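Local coordinates for protein phosphonate monoester hydrolase (Ruegeria pomeroyi, PDB 4UPK) that is a hydrolase of the sulfatase family in the alkaline phosphatase clan, built round a mixed beta-sheet packed between helices, at residues 166-171 and 183-188; 203-208 and 245-250; 211-216 and 238-243. One frame throughout, in Å; residues are numbered along the deposited sequence.

In the fold
Following the chain from the N terminus, contact 1 comes first: 166-171, leading into helix 169-177, meets 183-188 just beyond that helix, closing a short loop. Contact 2 opens only afterwards, when 203-208 packs on 245-250, and the larger loop it closes holds contact 3 nested inside. There 211-216, the start of helix 213-224, meets 238-243, where strand 234-239 runs out of the main sheet. No two contacts cross. Their centres lie 11 to 14 Å apart, and Trp171, Tyr207, Asp211 and Ser212 link them. Together they tie two consecutive helices and the long loops around them to one strand of the central sheet.

Contact 1: 166-171 and 183-188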
# COMPACT_ATOMS: atom_id res chain seq x y z
N GLU A 166 29.74 -10.94 1.68
CA GLU A 166 30.03 -10.24 2.95
C GLU A 166 29.37 -10.89 4.18
O GLU A 166 29.66 -10.50 5.32
CB GLU A 166 29.72 -8.73 2.85
CG GLU A 166 30.49 -7.98 1.75
CD GLU A 166 32.01 -8.08 1.71
OE1 GLU A 166 32.65 -7.92 2.77
OE2 GLU A 166 32.55 -8.31 0.60
N MET A 167 28.52 -11.92 3.97
CA MET A 167 27.85 -12.64 5.05
C MET A 167 28.23 -14.14 5.11
O MET A 167 29.18 -14.50 5.82
CB MET A 167 26.34 -12.42 4.98
CG MET A 167 25.65 -12.73 6.27
SD MET A 167 23.95 -12.16 6.24
CE MET A 167 23.40 -12.80 7.80
N SER A 168 27.50 -15.00 4.35
CA SER A 168 27.72 -16.45 4.26
C SER A 168 27.74 -17.15 5.62
O SER A 168 28.65 -17.95 5.89
CB SER A 168 28.97 -16.76 3.43
OG SER A 168 28.75 -16.38 2.08
N TYR A 169 26.74 -16.85 6.48
CA TYR A 169 26.62 -17.43 7.82
C TYR A 169 26.52 -18.96 7.82
O TYR A 169 27.29 -19.57 8.56
CB TYR A 169 25.56 -16.72 8.69
CG TYR A 169 26.04 -15.40 9.29
CD1 TYR A 169 27.17 -14.75 8.79
CD2 TYR A 169 25.33 -14.78 10.32
CE1 TYR A 169 27.57 -13.52 9.30
CE2 TYR A 169 25.74 -13.56 10.85
CZ TYR A 169 26.86 -12.93 10.33
OH TYR A 169 27.28 -11.73 10.86
N PRO A 170 25.70 -19.60 6.94
CA PRO A 170 25.70 -21.08 6.86
C PRO A 170 27.09 -21.65 6.56
O PRO A 170 27.51 -22.59 7.23
CB PRO A 170 24.71 -21.37 5.72
CG PRO A 170 23.78 -20.19 5.71
CD PRO A 170 24.70 -19.04 5.99
N TRP A 171 27.83 -21.08 5.57
CA TRP A 171 29.18 -21.53 5.21
C TRP A 171 30.19 -21.26 6.32
O TRP A 171 31.00 -22.13 6.62
CB TRP A 171 29.65 -20.97 3.85
CG TRP A 171 31.01 -21.48 3.44
CD1 TRP A 171 31.41 -22.78 3.37
CD2 TRP A 171 32.17 -20.69 3.12
NE1 TRP A 171 32.72 -22.86 2.98
CE2 TRP A 171 33.22 -21.59 2.83
CE3 TRP A 171 32.42 -19.30 3.03
CZ2 TRP A 171 34.49 -21.15 2.45
CZ3 TRP A 171 33.68 -18.87 2.64
CH2 TRP A 171 34.70 -19.79 2.34
N ASP A 183 39.46 -16.27 13.74
CA ASP A 183 38.89 -15.30 14.67
C ASP A 183 38.14 -14.17 13.96
O ASP A 183 37.41 -13.42 14.60
CB ASP A 183 39.97 -14.77 15.63
CG ASP A 183 40.40 -15.81 16.65
OD1 ASP A 183 41.30 -16.62 16.33
OD2 ASP A 183 39.81 -15.84 17.75
N ASP A 184 38.31 -14.08 12.63
CA ASP A 184 37.70 -13.09 11.74
C ASP A 184 37.34 -13.77 10.42
O ASP A 184 38.11 -14.63 9.95
CB ASP A 184 38.71 -11.96 11.45
CG ASP A 184 38.41 -10.61 12.07
OD1 ASP A 184 38.22 -10.55 13.32
OD2 ASP A 184 38.44 -9.61 11.33
N TYR A 185 36.21 -13.38 9.81
CA TYR A 185 35.77 -13.89 8.50
C TYR A 185 36.81 -13.63 7.40
O TYR A 185 37.01 -14.50 6.55
CB TYR A 185 34.40 -13.29 8.12
CG TYR A 185 33.86 -13.67 6.74
CD1 TYR A 185 34.00 -14.97 6.24
CD2 TYR A 185 33.09 -12.78 6.01
CE1 TYR A 185 33.48 -15.33 5.00
CE2 TYR A 185 32.53 -13.14 4.79
CZ TYR A 185 32.71 -14.42 4.29
OH TYR A 185 32.16 -14.75 3.07
N ALA A 186 37.51 -12.47 7.44
CA ALA A 186 38.56 -12.13 6.45
C ALA A 186 39.78 -13.10 6.45
O ALA A 186 40.47 -13.20 5.43
CB ALA A 186 39.03 -10.69 6.65
N GLN A 187 40.02 -13.82 7.55
CA GLN A 187 41.12 -14.79 7.68
C GLN A 187 40.92 -16.04 6.79
O GLN A 187 41.90 -16.68 6.41
CB GLN A 187 41.32 -15.20 9.14
CG GLN A 187 41.88 -14.08 10.05
CD GLN A 187 41.81 -14.43 11.53
OE1 GLN A 187 41.77 -15.61 11.94
NE2 GLN A 187 41.80 -13.41 12.38
N VAL A 188 39.67 -16.38 6.50
CA VAL A 188 39.22 -17.52 5.68
C VAL A 188 39.78 -17.42 4.21
O VAL A 188 40.07 -18.43 3.60
CB VAL A 188 37.65 -17.55 5.73
CG1 VAL A 188 37.04 -18.44 4.65
CG2 VAL A 188 37.14 -17.93 7.11
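The hydroxyl of Tyr185 reaches past Ser168, its OH 3.8 Å from Ser168 CB, and is gripped there by two hydrogen-bond partners, Leu165 O and Tyr189 OH. Tyrosine suits the site because its flat ring can lie under a backbone carbonyl and against an indole while its hydroxyl still bonds to polar groups. The ring is brought across by a first torsion that sets CG anti to the backbone N (chi1 176°). Over one face lies the carbonyl of Met167, with Met167 O 3.8 Å from CE2 of Tyr185. Near the ring plane, at the edge, Trp171 CZ3 stands 4.3 Å from Tyr185 CE1. Trp171 and Val188 reach toward each other from opposite directions, Trp171 CH2 being 3.6 Å from Val188 CG1, so a beta-branched residue supplies the methyl that packs on the indole. Trp171 NE1 is bonded to Asp211 O, which helps to set the turn of the indole.

Ser168 occupies the N-cap of helix 169-177, yet makes no capping bond; its OG goes to Arg164 O, and Glu162, at the end of strand 158-162, takes the backbone N-H groups of Ser168 and Tyr169 instead, one on each carboxylate oxygen. Ser168 has left-handed helical backbone angles, marking a sharp turn into the helix.

Contact 2: 203-208 and 245-250; sequences GPAMYR and PLVAPA
With CG1 of Val247 set between its backbone N and carbonyl carbon (chi1 67°) and CG2 anti to that N, the two methyls serve different partners: CG1 lies 3.7 Å from Tyr207 OH, and CG2 is 3.7 Å from Ala205 CB. Tyr207 has a similar first torsion (45°), which folds its ring back so that Ala205 CB sits above one face. A small methyl is what fits between ring and valine.

The one direct hydrogen bond runs from Ala205 N to Ala248 O, 3.1 Å long. Waters bridge further: one gives to Gly203 O and takes from Ala248 N, a second gives to Tyr207 O and takes from Ala250 N, and a third joins Tyr207 OH to Val247 O, to which it donates. Pro204 and Pro249 have no N-H to satisfy and suit these extended, irregular loops at the periphery of the alkaline phosphatase-like domain. Pro249 CB packs 3.6 Å from Tyr207 O, and Pro204 CB touches Ala250 CB at 4.2 Å.

Behind 245-250, helix 303-333 receives Leu246, Ala248 and Pro249, while Met206 and Tyr207 rest on Leu175 of helix 169-177.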
# COMPACT_ATOMS: atom_id res chain seq x y z
N GLY A 203 49.01 -19.78 -2.66
CA GLY A 203 48.97 -20.73 -1.55
C GLY A 203 47.59 -21.35 -1.48
O GLY A 203 46.60 -20.70 -1.85
N PRO A 204 47.47 -22.63 -1.11
CA PRO A 204 46.13 -23.25 -1.03
C PRO A 204 45.22 -22.57 0.02
O PRO A 204 45.72 -22.00 0.98
CB PRO A 204 46.42 -24.71 -0.67
CG PRO A 204 47.74 -24.67 0.02
CD PRO A 204 48.53 -23.56 -0.65
N ALA A 205 43.91 -22.59 -0.18
CA ALA A 205 42.99 -22.00 0.79
C ALA A 205 43.05 -22.76 2.13
O ALA A 205 43.44 -23.93 2.15
CB ALA A 205 41.57 -22.00 0.24
N MET A 206 42.71 -22.07 3.24
CA MET A 206 42.65 -22.58 4.63
C MET A 206 41.76 -23.85 4.69
O MET A 206 42.07 -24.79 5.42
CB MET A 206 42.09 -21.47 5.56
CG MET A 206 41.61 -21.94 6.96
SD MET A 206 40.22 -20.97 7.67
CE MET A 206 38.86 -21.66 6.76
N TYR A 207 40.67 -23.84 3.92
CA TYR A 207 39.68 -24.92 3.84
C TYR A 207 40.01 -25.91 2.72
O TYR A 207 40.54 -25.53 1.67
CB TYR A 207 38.25 -24.34 3.68
CG TYR A 207 38.16 -23.21 2.66
CD1 TYR A 207 37.99 -23.48 1.30
CD2 TYR A 207 38.27 -21.88 3.05
CE1 TYR A 207 37.92 -22.45 0.36
CE2 TYR A 207 38.25 -20.85 2.12
CZ TYR A 207 38.06 -21.14 0.78
OH TYR A 207 38.02 -20.11 -0.14
N ARG A 208 39.68 -27.18 2.95
CA ARG A 208 39.84 -28.25 1.95
C ARG A 208 38.77 -28.04 0.87
O ARG A 208 37.79 -27.33 1.13
CB ARG A 208 39.70 -29.65 2.58
CG ARG A 208 40.78 -29.95 3.61
CD ARG A 208 40.53 -31.23 4.39
NE ARG A 208 40.77 -32.41 3.57
CZ ARG A 208 40.06 -33.53 3.63
NH1 ARG A 208 39.05 -33.65 4.48
NH2 ARG A 208 40.34 -34.55 2.82
N PRO A 245 38.17 -12.21 -2.93
CA PRO A 245 39.63 -12.37 -2.77
C PRO A 245 40.03 -13.70 -3.37
O PRO A 245 39.52 -14.74 -2.97
CB PRO A 245 39.85 -12.31 -1.25
CG PRO A 245 38.54 -11.82 -0.66
CD PRO A 245 37.50 -12.32 -1.62
N LEU A 246 40.88 -13.64 -4.41
CA LEU A 246 41.36 -14.79 -5.16
C LEU A 246 42.18 -15.76 -4.33
O LEU A 246 43.31 -15.47 -3.93
CB LEU A 246 42.10 -14.38 -6.45
CG LEU A 246 41.27 -13.68 -7.54
CD1 LEU A 246 42.17 -13.24 -8.68
CD2 LEU A 246 40.16 -14.60 -8.07
N VAL A 247 41.57 -16.91 -4.04
CA VAL A 247 42.13 -18.03 -3.31
C VAL A 247 41.38 -19.28 -3.77
O VAL A 247 40.16 -19.22 -3.92
CB VAL A 247 42.18 -17.83 -1.75
CG1 VAL A 247 40.78 -17.79 -1.10
CG2 VAL A 247 43.08 -18.86 -1.09
N ALA A 248 42.11 -20.38 -4.02
CA ALA A 248 41.51 -21.64 -4.46
C ALA A 248 41.95 -22.78 -3.56
O ALA A 248 43.12 -22.81 -3.16
CB ALA A 248 41.86 -21.92 -5.92
N PRO A 249 41.03 -23.71 -3.18
CA PRO A 249 41.46 -24.84 -2.36
C PRO A 249 42.30 -25.85 -3.17
O PRO A 249 42.17 -25.89 -4.41
CB PRO A 249 40.14 -25.43 -1.87
CG PRO A 249 39.20 -25.17 -2.99
CD PRO A 249 39.60 -23.84 -3.56
N ALA A 250 43.18 -26.62 -2.50
CA ALA A 250 44.03 -27.64 -3.15
C ALA A 250 43.12 -28.68 -3.87
O ALA A 250 42.11 -29.08 -3.28
CB ALA A 250 44.91 -28.34 -2.11
O HOH W 1 45.11 -19.81 -4.08
O HOH W 2 42.99 -26.07 0.24
O HOH W 3 38.54 -20.84 -2.44

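Contact 3: 211-216 and 238-243; sequences DSDTAF and TYIRPH
Arg241 leaves its backbone across Thr214 at a slant: its CB lies 3.6 Å from Thr214 OG1, and CG closes to a similar distance from the same oxygen. The chain then bends at chi2 (-52°), which turns CD over toward the carboxylate of Asp213. NE makes the main bond, 2.6 Å to Asp213 OD2 with an N-H...O angle of 151°, using the syn lone pair of that oxygen and tilted slightly from the guanidinium plane. NH2 adds a weak bond to the same OD2 at 3.3 Å, so a single oxygen receives both N-H donors of this salt bridge. Carboxylate and guanidinium planes stand 76° apart, quite unlike the flat, two-oxygen pairing. NH1, at the remaining tip, is hydrogen-bonded to Pro245 O. The length and three nitrogens of arginine thus let one buried side chain reach a helix start and a loop together.

The joint lies where strand 234-239 leaves the mixed sheet of this alkaline phosphatase-like fold, beside strand 35-41, to which it is parallel. It faces the first turn of helix 213-224. Ser212 is the N-cap of that helix: its OG accepts from Ala215 N at 3.1 Å and is also bonded to Glu319. Asp213 OD1 takes Thr214 N at 3.0 Å, and an acidic group here would probably be favoured by the helix N-terminus.

Thr214 works on two sides. A water donates to its OG1 and accepts from Arg241 N. Its carbonyl O lies at the Tyr239 ring edge, 3.7 Å from CE1, while CG2 stands out of the ring plane, above the CD1-CE1 side, 4.1 Å from CD1 of Tyr239. Thr218 OG1, one turn further along the helix, is hydrogen-bonded to both Thr214 O and Tyr239 OH.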
# COMPACT_ATOMS: atom_id res chain seq x y z
N ASP A 211 35.17 -28.55 1.64
CA ASP A 211 34.66 -27.57 2.59
C ASP A 211 34.59 -26.13 2.03
O ASP A 211 34.33 -25.18 2.77
CB ASP A 211 35.47 -27.62 3.90
CG ASP A 211 35.31 -28.94 4.63
OD1 ASP A 211 34.18 -29.47 4.66
OD2 ASP A 211 36.30 -29.43 5.19
N SER A 212 34.84 -25.98 0.72
CA SER A 212 34.87 -24.70 0.03
C SER A 212 33.49 -24.06 -0.11
O SER A 212 32.48 -24.74 0.03
CB SER A 212 35.54 -24.83 -1.34
OG SER A 212 34.62 -25.20 -2.36
N ASP A 213 33.46 -22.76 -0.39
CA ASP A 213 32.26 -21.98 -0.64
C ASP A 213 31.44 -22.55 -1.81
O ASP A 213 30.23 -22.73 -1.66
CB ASP A 213 32.60 -20.48 -0.84
CG ASP A 213 33.78 -20.13 -1.73
OD1 ASP A 213 34.44 -21.08 -2.28
OD2 ASP A 213 34.05 -18.92 -1.90
N THR A 214 32.13 -22.91 -2.95
CA THR A 214 31.55 -23.55 -4.14
C THR A 214 30.91 -24.90 -3.80
O THR A 214 29.76 -25.12 -4.19
CB THR A 214 32.60 -23.69 -5.26
OG1 THR A 214 33.12 -22.39 -5.57
CG2 THR A 214 32.06 -24.37 -6.52
N ALA A 215 31.66 -25.80 -3.12
CA ALA A 215 31.24 -27.15 -2.72
C ALA A 215 30.05 -27.08 -1.76
O ALA A 215 29.06 -27.80 -1.95
CB ALA A 215 32.39 -27.91 -2.06
N PHE A 216 30.16 -26.22 -0.74
CA PHE A 216 29.13 -26.03 0.27
C PHE A 216 27.78 -25.61 -0.32
O PHE A 216 26.76 -26.19 0.07
CB PHE A 216 29.62 -25.06 1.38
CG PHE A 216 28.57 -24.76 2.42
CD1 PHE A 216 28.36 -25.62 3.49
CD2 PHE A 216 27.74 -23.64 2.28
CE1 PHE A 216 27.34 -25.37 4.42
CE2 PHE A 216 26.72 -23.40 3.20
CZ PHE A 216 26.54 -24.25 4.28
N THR A 238 23.47 -19.35 -7.36
CA THR A 238 24.43 -18.29 -7.60
C THR A 238 25.81 -18.53 -6.98
O THR A 238 26.00 -18.37 -5.76
CB THR A 238 23.84 -16.94 -7.14
OG1 THR A 238 23.59 -17.04 -5.74
CG2 THR A 238 22.54 -16.56 -7.87
N TYR A 239 26.78 -18.86 -7.83
CA TYR A 239 28.16 -19.09 -7.44
C TYR A 239 28.93 -17.79 -7.56
O TYR A 239 28.96 -17.19 -8.63
CB TYR A 239 28.82 -20.13 -8.36
CG TYR A 239 28.23 -21.52 -8.26
CD1 TYR A 239 28.56 -22.36 -7.20
CD2 TYR A 239 27.38 -22.01 -9.25
CE1 TYR A 239 28.05 -23.65 -7.12
CE2 TYR A 239 26.87 -23.31 -9.18
CZ TYR A 239 27.22 -24.13 -8.12
OH TYR A 239 26.77 -25.42 -8.03
N ILE A 240 29.55 -17.37 -6.46
CA ILE A 240 30.38 -16.18 -6.39
C ILE A 240 31.67 -16.37 -7.16
O ILE A 240 32.07 -15.49 -7.90
CB ILE A 240 30.60 -15.70 -4.91
CG1 ILE A 240 31.27 -14.30 -4.85
CG2 ILE A 240 31.33 -16.74 -4.04
CD1 ILE A 240 30.38 -13.16 -5.49
N ARG A 241 32.31 -17.56 -6.99
CA ARG A 241 33.54 -17.96 -7.64
C ARG A 241 33.36 -18.15 -9.15
O ARG A 241 32.32 -18.67 -9.55
CB ARG A 241 34.11 -19.25 -7.01
CG ARG A 241 34.42 -19.15 -5.52
CD ARG A 241 35.28 -17.97 -5.16
NE ARG A 241 35.68 -18.03 -3.75
CZ ARG A 241 36.68 -17.33 -3.22
NH1 ARG A 241 37.42 -16.53 -3.98
NH2 ARG A 241 36.96 -17.44 -1.94
N PRO A 242 34.36 -17.75 -10.00
CA PRO A 242 35.64 -17.07 -9.69
C PRO A 242 35.42 -15.59 -9.37
O PRO A 242 34.73 -14.89 -10.11
CB PRO A 242 36.46 -17.29 -10.97
CG PRO A 242 35.41 -17.29 -12.08
CD PRO A 242 34.19 -17.95 -11.47
N HIS A 243 35.93 -15.12 -8.23
CA HIS A 243 35.71 -13.73 -7.78
C HIS A 243 36.69 -13.42 -6.65
O HIS A 243 36.94 -14.33 -5.84
CB HIS A 243 34.27 -13.59 -7.23
CG HIS A 243 33.76 -12.20 -6.97
ND1 HIS A 243 34.15 -11.49 -5.84
CD2 HIS A 243 32.80 -11.50 -7.61
CE1 HIS A 243 33.49 -10.34 -5.89
NE2 HIS A 243 32.66 -10.30 -6.93
O HOH W 4 31.25 -20.13 -5.55